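Local coordinates for protein putative ferredoxin (Rhodopseudomonas palustris, PDB 4ID8) that carries a [3Fe-4S] cluster and probably serves as an electron-transfer ferredoxin associated with the cytochrome P450 CYP194A4, at residues Leu5-Asp10 / Ile64-Asp69; Ala24-Asp29 / Ala46-Lys51. One frame throughout, in Å; residues are numbered along the deposited sequence.

In the fold
Both contacts belong to the small 4Fe-4S-type ferredoxin domain, with centres 12 Å apart. Contact 1 pairs strand 6-9 with strand 64-67, near the two ends of the chain, and so closes a long loop; contact 2, where residues 24-29 meet the start of helix 49-58, is nested inside that loop. They touch directly. Phe28 of contact 2 packs against Ile7, Val9 and Ile64 of contact 1, its CE1 3.5 Å from Ile7 CG2, and Ile49 rests on Leu5. One hydrophobic interior is thus shared by the terminal ribbon, strand 28-30 and helix 49-58. Contact 1 reaches the [3Fe-4S] cluster through Val9, whereas Ala24 of contact 2 stays about 10 Å from it, side chain to cluster.

Contact 1. Residues Leu5-Asp10 / Ile64-Asp69; sequences LTIHVD and IDITED
Thr6 and Thr67 face each other in a hydrogen-bonded pair of the antiparallel ribbon, and their hydroxyls also bond, OG1 to OG1 at 2.8 Å. Each OG1 sits between its own backbone N and carbonyl carbon (chi1 81° in Thr6, 75° in Thr67), which turns the two hydroxyls toward one another. His8 and Asp65 form the next such pair, closed by His8 N to Asp65 O and Asp65 N to His8 O, both 2.9 Å. Their side chains run alongside, Asp65 OD2 lying in the ring plane at the edge, 3.3 Å from His8 CD2; His8 ND1 bonds instead to Glu38. On the other face Ile7, Val9, Ile64 and Ile66 form an apolar surface, with Ile7 CD1 3.7 Å from Ile66 CG1. An alanine in place of Ile66 would probably open a gap beside Ile7 CD1 and take away the contact with Trp53 of helix 49-58. Val9 lies beside the [3Fe-4S] cluster and its binding residue Cys14. Ile66 packs on Trp53 and Lys56 of helix 49-58, while Ile7, Val9 and Ile64 rest on Phe28 of strand 28-30.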
loop_
_atom_site.group_PDB
_atom_site.type_symbol
_atom_site.label_atom_id
_atom_site.label_comp_id
_atom_site.label_asym_id
_atom_site.label_seq_id
_atom_site.Cartn_x
_atom_site.Cartn_y
_atom_site.Cartn_z
ATOM N N LEU A 5 5.936 -12.051 -1.494
ATOM C CA LEU A 5 4.986 -10.849 -1.582
ATOM C C LEU A 5 5.610 -9.458 -1.643
ATOM O O LEU A 5 6.401 -9.085 -0.790
ATOM C CB LEU A 5 3.891 -10.828 -0.517
ATOM C CG LEU A 5 2.958 -12.017 -0.247
ATOM C CD1 LEU A 5 2.016 -11.587 0.776
ATOM C CD2 LEU A 5 2.161 -12.370 -1.473
ATOM N N THR A 6 5.242 -8.697 -2.682
ATOM C CA THR A 6 5.577 -7.245 -2.828
ATOM C C THR A 6 4.311 -6.406 -3.064
ATOM O O THR A 6 3.285 -6.932 -3.537
ATOM C CB THR A 6 6.674 -6.935 -3.908
ATOM O OG1 THR A 6 6.118 -6.923 -5.226
ATOM C CG2 THR A 6 7.795 -7.930 -3.875
ATOM N N ILE A 7 4.390 -5.117 -2.713
ATOM C CA ILE A 7 3.289 -4.162 -2.844
ATOM C C ILE A 7 3.598 -3.148 -3.905
ATOM O O ILE A 7 4.728 -2.721 -4.006
ATOM C CB ILE A 7 3.200 -3.266 -1.644
ATOM C CG1 ILE A 7 2.944 -4.013 -0.371
ATOM C CG2 ILE A 7 2.044 -2.331 -1.826
ATOM C CD1 ILE A 7 1.446 -4.252 -0.168
ATOM N N HIS A 8 2.599 -2.734 -4.665
ATOM C CA HIS A 8 2.736 -1.574 -5.543
ATOM C C HIS A 8 1.510 -0.683 -5.472
ATOM O O HIS A 8 0.393 -1.161 -5.506
ATOM C CB HIS A 8 2.974 -2.064 -6.976
ATOM C CG HIS A 8 2.902 -1.000 -8.026
ATOM N ND1 HIS A 8 3.781 0.066 -8.075
ATOM C CD2 HIS A 8 2.085 -0.869 -9.099
ATOM C CE1 HIS A 8 3.464 0.836 -9.111
ATOM N NE2 HIS A 8 2.433 0.294 -9.742
ATOM N N VAL A 9 1.694 0.625 -5.412
ATOM C CA VAL A 9 0.549 1.536 -5.590
ATOM C C VAL A 9 0.563 2.112 -6.960
ATOM O O VAL A 9 1.545 2.715 -7.373
ATOM C CB VAL A 9 0.628 2.713 -4.605
ATOM C CG1 VAL A 9 -0.591 3.618 -4.750
ATOM C CG2 VAL A 9 0.814 2.205 -3.177
ATOM N N ASP A 10 -0.519 1.985 -7.692
ATOM C CA ASP A 10 -0.595 2.597 -9.023
ATOM C C ASP A 10 -0.889 4.082 -8.866
ATOM O O ASP A 10 -1.925 4.467 -8.347
ATOM C CB ASP A 10 -1.707 1.907 -9.803
ATOM C CG ASP A 10 -1.876 2.426 -11.236
ATOM O OD1 ASP A 10 -2.355 1.625 -12.061
ATOM O OD2 ASP A 10 -1.589 3.601 -11.553
ATOM N N ILE A 64 -3.947 -0.573 -5.191
ATOM C CA ILE A 64 -2.855 -1.402 -4.683
ATOM C C ILE A 64 -2.797 -2.819 -5.330
ATOM O O ILE A 64 -3.766 -3.559 -5.305
ATOM C CB ILE A 64 -2.883 -1.506 -3.109
ATOM C CG1 ILE A 64 -2.818 -0.098 -2.471
ATOM C CG2 ILE A 64 -1.753 -2.455 -2.572
ATOM C CD1 ILE A 64 -3.235 -0.001 -0.986
ATOM N N ASP A 65 -1.634 -3.197 -5.864
ATOM C CA ASP A 65 -1.386 -4.558 -6.331
ATOM C C ASP A 65 -0.490 -5.289 -5.388
ATOM O O ASP A 65 0.503 -4.744 -4.952
ATOM C CB ASP A 65 -0.564 -4.544 -7.591
ATOM C CG ASP A 65 -1.173 -3.753 -8.669
ATOM O OD1 ASP A 65 -2.390 -3.963 -8.853
ATOM O OD2 ASP A 65 -0.406 -2.959 -9.326
ATOM N N ILE A 66 -0.795 -6.541 -5.104
ATOM C CA ILE A 66 0.140 -7.340 -4.364
ATOM C C ILE A 66 0.609 -8.428 -5.316
ATOM O O ILE A 66 -0.221 -9.110 -5.904
ATOM C CB ILE A 66 -0.506 -7.875 -3.080
ATOM C CG1 ILE A 66 -0.581 -6.771 -2.062
ATOM C CG2 ILE A 66 0.296 -8.997 -2.456
ATOM C CD1 ILE A 66 -1.543 -7.066 -1.033
ATOM N N THR A 67 1.917 -8.546 -5.522
ATOM C CA THR A 67 2.457 -9.677 -6.281
ATOM C C THR A 67 2.790 -10.855 -5.353
ATOM O O THR A 67 3.228 -10.668 -4.225
ATOM C CB THR A 67 3.741 -9.345 -7.071
ATOM O OG1 THR A 67 4.842 -9.269 -6.150
ATOM C CG2 THR A 67 3.612 -8.067 -7.887
ATOM N N GLU A 68 2.571 -12.069 -5.848
ATOM C CA GLU A 68 2.868 -13.267 -5.085
ATOM C C GLU A 68 3.868 -14.084 -5.868
ATOM O O GLU A 68 3.660 -14.330 -7.073
ATOM C CB GLU A 68 1.596 -14.071 -4.887
ATOM C CG GLU A 68 1.265 -14.391 -3.414
ATOM C CD GLU A 68 0.051 -15.309 -3.235
ATOM O OE1 GLU A 68 -0.962 -14.907 -2.592
ATOM O OE2 GLU A 68 0.137 -16.454 -3.742
ATOM N N ASP A 69 4.973 -14.471 -5.204
ATOM C CA ASP A 69 5.974 -15.402 -5.801
ATOM C C ASP A 69 6.397 -16.645 -4.982
ATOM O O ASP A 69 7.212 -16.558 -4.048
ATOM C CB ASP A 69 7.174 -14.629 -6.322
ATOM C CG ASP A 69 6.829 -13.845 -7.544
ATOM O OD1 ASP A 69 6.589 -14.491 -8.573
ATOM O OD2 ASP A 69 6.746 -12.609 -7.484
#

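Contact 2. Residues Ala24-Asp29 / Ala46-Lys51; sequences APELFD and ADLIDK
Leu48 reaches from the N-cap position of helix 49-58 toward the turn at Glu26 and Leu27, and its two methyl branches divide the work. Leu48 CD1 lies 3.6 Å from Glu26 CB and also meets the branch point of Leu27, 4.1 Å from Leu27 CG. Leu48 CD2 sits near the carboxylate end of the glutamate, 3.9 Å from Glu26 OE1. Leu27 and Leu48 point opposite ways and overlap flank to flank: Leu27 CD1 passes the end of Leu48 to reach its backbone, 3.9 Å from Leu48 O. Glu26 instead crosses Leu48 at a slant. A bend at chi2 (94°) sets its CD beside Leu48 CD2, and Glu26 OE1 is only loosely near Lys51 CD. One helical turn on from Leu48, Lys51 brings its CB to 4.1 Å from Ala24 CB, after which its chain leads away. Ala24 is the first residue beyond helix 19-23 to leave helical geometry; Ala24 O accepts a hydrogen bond from Leu27 N at 2.9 Å, which helps hold the turn that presents Glu26 and Leu27. Leu27 also packs on Ala52, farther along the same helix. The contact is therefore chiefly apolar, joining the turn after helix 19-23 to the start of helix 49-58 by side-chain contacts. Glu26 and Lys51 do not form a salt bridge, since Glu26 OE2 is 6.1 Å from Lys51 NZ, so their opposite charges probably add only a modest long-range attraction at the exposed margin.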
loop_
_atom_site.group_PDB
_atom_site.type_symbol
_atom_site.label_atom_id
_atom_site.label_comp_id
_atom_site.label_asym_id
_atom_site.label_seq_id
_atom_site.Cartn_x
_atom_site.Cartn_y
_atom_site.Cartn_z
ATOM N N ALA A 24 -1.266 0.315 7.539
ATOM C CA ALA A 24 0.002 -0.333 7.424
ATOM C C ALA A 24 1.021 0.762 7.169
ATOM O O ALA A 24 1.529 0.847 6.057
ATOM C CB ALA A 24 -0.034 -1.335 6.292
ATOM N N PRO A 25 1.295 1.600 8.207
ATOM C CA PRO A 25 2.228 2.714 8.162
ATOM C C PRO A 25 3.594 2.225 7.741
ATOM O O PRO A 25 4.357 2.938 7.092
ATOM C CB PRO A 25 2.278 3.212 9.623
ATOM C CG PRO A 25 1.211 2.520 10.350
ATOM C CD PRO A 25 0.713 1.403 9.557
ATOM N N GLU A 26 3.862 0.976 8.088
ATOM C CA GLU A 26 5.128 0.298 7.858
ATOM C C GLU A 26 5.341 -0.005 6.392
ATOM O O GLU A 26 6.457 -0.211 5.974
ATOM C CB GLU A 26 5.197 -1.016 8.678
ATOM C CG GLU A 26 4.828 -0.903 10.182
ATOM C CD GLU A 26 3.328 -1.210 10.509
ATOM O OE1 GLU A 26 2.468 -1.291 9.592
ATOM O OE2 GLU A 26 3.006 -1.377 11.717
ATOM N N LEU A 27 4.289 -0.010 5.597
ATOM C CA LEU A 27 4.401 -0.480 4.250
ATOM C C LEU A 27 4.257 0.598 3.167
ATOM O O LEU A 27 4.700 0.382 2.043
ATOM C CB LEU A 27 3.350 -1.600 4.053
ATOM C CG LEU A 27 3.553 -2.972 4.713
ATOM C CD1 LEU A 27 2.343 -3.821 4.537
ATOM C CD2 LEU A 27 4.785 -3.685 4.100
ATOM N N PHE A 28 3.584 1.708 3.487
ATOM C CA PHE A 28 3.351 2.849 2.579
ATOM C C PHE A 28 3.932 4.145 3.142
ATOM O O PHE A 28 4.008 4.308 4.342
ATOM C CB PHE A 28 1.866 2.999 2.317
ATOM C CG PHE A 28 1.213 1.700 1.854
ATOM C CD1 PHE A 28 1.091 1.413 0.502
ATOM C CD2 PHE A 28 0.736 0.766 2.774
ATOM C CE1 PHE A 28 0.521 0.213 0.087
ATOM C CE2 PHE A 28 0.196 -0.423 2.358
ATOM C CZ PHE A 28 0.073 -0.700 1.017
ATOM N N ASP A 29 4.431 4.997 2.256
ATOM C CA ASP A 29 4.723 6.413 2.568
ATOM C C ASP A 29 3.904 7.277 1.651
ATOM O O ASP A 29 3.608 6.927 0.531
ATOM C CB ASP A 29 6.187 6.764 2.351
ATOM C CG ASP A 29 7.068 6.269 3.475
ATOM O OD1 ASP A 29 6.631 6.252 4.652
ATOM O OD2 ASP A 29 8.217 5.885 3.205
ATOM N N ALA A 46 6.760 -11.205 7.214
ATOM C CA ALA A 46 5.818 -12.246 7.683
ATOM C C ALA A 46 4.780 -11.629 8.598
ATOM O O ALA A 46 3.592 -11.856 8.444
ATOM C CB ALA A 46 6.582 -13.368 8.370
ATOM N N ASP A 47 5.219 -10.773 9.513
ATOM C CA ASP A 47 4.301 -10.066 10.427
ATOM C C ASP A 47 3.407 -8.965 9.849
ATOM O O ASP A 47 2.527 -8.468 10.538
ATOM C CB ASP A 47 5.058 -9.528 11.613
ATOM C CG ASP A 47 5.996 -8.389 11.242
ATOM O OD1 ASP A 47 6.425 -8.261 10.069
ATOM O OD2 ASP A 47 6.281 -7.600 12.147
ATOM N N LEU A 48 3.569 -8.613 8.581
ATOM C CA LEU A 48 2.711 -7.589 8.015
ATOM C C LEU A 48 1.921 -8.100 6.844
ATOM O O LEU A 48 1.395 -7.319 6.093
ATOM C CB LEU A 48 3.540 -6.382 7.587
ATOM C CG LEU A 48 4.265 -5.674 8.730
ATOM C CD1 LEU A 48 5.141 -4.612 8.151
ATOM C CD2 LEU A 48 3.279 -5.085 9.717
ATOM N N ILE A 49 1.849 -9.417 6.672
ATOM C CA ILE A 49 1.264 -10.031 5.463
ATOM C C ILE A 49 -0.214 -9.782 5.451
ATOM O O ILE A 49 -0.811 -9.466 4.425
ATOM C CB ILE A 49 1.668 -11.544 5.311
ATOM C CG1 ILE A 49 3.062 -11.639 4.633
ATOM C CG2 ILE A 49 0.639 -12.332 4.502
ATOM C CD1 ILE A 49 3.704 -13.064 4.556
ATOM N N ASP A 50 -0.805 -9.873 6.625
ATOM C CA ASP A 50 -2.224 -9.605 6.785
ATOM C C ASP A 50 -2.598 -8.131 6.622
ATOM O O ASP A 50 -3.653 -7.834 6.061
ATOM C CB ASP A 50 -2.719 -10.091 8.160
ATOM C CG ASP A 50 -2.824 -11.624 8.261
ATOM O OD1 ASP A 50 -2.857 -12.313 7.195
ATOM O OD2 ASP A 50 -2.873 -12.095 9.429
ATOM N N LYS A 51 -1.775 -7.224 7.120
ATOM C CA LYS A 51 -2.049 -5.807 6.935
ATOM C C LYS A 51 -1.915 -5.360 5.503
ATOM O O LYS A 51 -2.508 -4.412 5.072
ATOM C CB LYS A 51 -1.066 -5.036 7.766
ATOM C CG LYS A 51 -1.383 -5.157 9.196
ATOM C CD LYS A 51 -0.243 -4.639 10.034
ATOM C CE LYS A 51 -0.498 -4.880 11.550
ATOM N NZ LYS A 51 -1.983 -4.858 11.843
#